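Local coordinates for glutamine--tRNA ligase (Saccharomyces cerevisiae, PDB 3TL4), which joins glutamine to its cognate tRNA at the expense of ATP, the piece described here being its appended N-terminal tRNA-binding domain, at residues L58-V62 / V88-F92. Sequence-based numbering, arbitrary orientation.
Sequences LASFV and VDAAF
Phe61 reaches from helix 49-62 to Phe92, Val88 and Asp89 on helix 85-98. Its CB sits over the centre of the Phe92 ring, 3.7 Å from the centroid, a CH-pi contact. From there CG turns beside the backbone N (chi1 -64°), and the ring slides past Phe92 with planes 28° apart and little overlap. Farther out, CE2 meets Val88 CG1 at 4.0 Å, the methyl lying in the ring plane at its edge, and the Asp89 backbone at CA. CZ and CE1 both lie 3.7 Å from Asp89 OD1, which stands over one ring face; the other carboxylate oxygen, OD2, forms a salt bridge with Lys93 one turn on. The two helices belong to the all-helical N-terminal part of this appended tRNA-binding domain and run in the same general direction, the segment axes inclined at 38° and 10.2 Å apart at closest approach, with helix 70-78 also packing on Leu58 and Val88. Phe92 extends across to helix 49-62, where CD1 meets Leu58 CD1, CE1 meets Val62 CG2, and CZ at the ring tip rests 3.6 Å from Phe61 O. Replacing Phe92 with an alanine would probably leave Phe61 CB and the methyls of Leu58 and Val62 without their aromatic partner and open a gap between the helices. Leu58 CB touches Val88 CG1 at 4.1 Å, where the alpha carbons of the two segments come nearest.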
loop_
_atom_site.group_PDB
_atom_site.type_symbol
_atom_site.label_atom_id
_atom_site.label_comp_id
_atom_site.label_asym_id
_atom_site.label_seq_id
_atom_site.Cartn_x
_atom_site.Cartn_y
_atom_site.Cartn_z
ATOM N N LEU A 58 9.464 4.366 3.129
ATOM C CA LEU A 58 10.671 3.584 2.897
ATOM C C LEU A 58 11.731 3.898 3.931
ATOM O O LEU A 58 12.391 2.989 4.441
ATOM C CB LEU A 58 11.237 3.826 1.501
ATOM C CG LEU A 58 12.532 3.059 1.221
ATOM C CD1 LEU A 58 12.344 1.554 1.491
ATOM C CD2 LEU A 58 12.976 3.287 -0.204
ATOM N N ALA A 59 11.892 5.187 4.231
ATOM C CA ALA A 59 12.880 5.621 5.206
ATOM C C ALA A 59 12.529 5.043 6.564
ATOM O O ALA A 59 13.417 4.694 7.346
ATOM C CB ALA A 59 12.936 7.129 5.277
ATOM N N SER A 60 11.231 4.935 6.844
ATOM C CA SER A 60 10.798 4.453 8.152
ATOM C C SER A 60 11.048 2.939 8.283
ATOM O O SER A 60 11.186 2.422 9.397
ATOM C CB SER A 60 9.338 4.838 8.428
ATOM O OG SER A 60 8.438 3.918 7.843
ATOM N N PHE A 61 11.132 2.249 7.141
ATOM C CA PHE A 61 11.467 0.824 7.103
ATOM C C PHE A 61 12.978 0.608 7.248
ATOM O O PHE A 61 13.422 -0.288 7.955
ATOM C CB PHE A 61 11.038 0.222 5.773
ATOM C CG PHE A 61 9.569 0.250 5.535
ATOM C CD1 PHE A 61 8.679 0.030 6.569
ATOM C CD2 PHE A 61 9.078 0.492 4.270
ATOM C CE1 PHE A 61 7.331 0.054 6.338
ATOM C CE2 PHE A 61 7.729 0.509 4.025
ATOM C CZ PHE A 61 6.850 0.293 5.059
ATOM N N VAL A 62 13.755 1.431 6.551
ATOM C CA VAL A 62 15.211 1.344 6.567
ATOM C C VAL A 62 15.782 1.777 7.918
ATOM O O VAL A 62 16.732 1.173 8.410
ATOM C CB VAL A 62 15.821 2.210 5.448
ATOM C CG1 VAL A 62 17.331 2.256 5.565
ATOM C CG2 VAL A 62 15.400 1.685 4.088
ATOM N N VAL A 88 5.429 -0.650 -1.340
ATOM C CA VAL A 88 6.735 -0.232 -0.841
ATOM C C VAL A 88 7.228 -1.182 0.249
ATOM O O VAL A 88 8.410 -1.518 0.305
ATOM C CB VAL A 88 6.732 1.216 -0.340
ATOM C CG1 VAL A 88 8.102 1.585 0.225
ATOM C CG2 VAL A 88 6.354 2.150 -1.476
ATOM N N ASP A 89 6.319 -1.614 1.112
ATOM C CA ASP A 89 6.673 -2.581 2.146
ATOM C C ASP A 89 7.118 -3.911 1.516
ATOM O O ASP A 89 8.131 -4.486 1.912
ATOM C CB ASP A 89 5.513 -2.784 3.135
ATOM C CG ASP A 89 5.849 -3.787 4.237
ATOM O OD1 ASP A 89 6.560 -3.420 5.199
ATOM O OD2 ASP A 89 5.400 -4.947 4.140
ATOM N N ALA A 90 6.365 -4.389 0.530
ATOM C CA ALA A 90 6.761 -5.579 -0.225
ATOM C C ALA A 90 8.119 -5.427 -0.933
ATOM O O ALA A 90 8.954 -6.310 -0.873
ATOM C CB ALA A 90 5.681 -5.953 -1.238
ATOM N N ALA A 91 8.318 -4.320 -1.633
ATOM C CA ALA A 91 9.570 -4.096 -2.336
ATOM C C ALA A 91 10.732 -4.055 -1.337
ATOM O O ALA A 91 11.800 -4.598 -1.591
ATOM C CB ALA A 91 9.499 -2.811 -3.141
ATOM N N PHE A 92 10.516 -3.404 -0.201
ATOM C CA PHE A 92 11.502 -3.386 0.874
ATOM C C PHE A 92 11.815 -4.792 1.388
ATOM O O PHE A 92 12.968 -5.172 1.525
ATOM C CB PHE A 92 11.041 -2.498 2.031
ATOM C CG PHE A 92 11.906 -2.610 3.247
ATOM C CD1 PHE A 92 13.140 -1.980 3.296
ATOM C CD2 PHE A 92 11.501 -3.363 4.331
ATOM C CE1 PHE A 92 13.958 -2.102 4.404
ATOM C CE2 PHE A 92 12.306 -3.476 5.447
ATOM C CZ PHE A 92 13.539 -2.845 5.480
#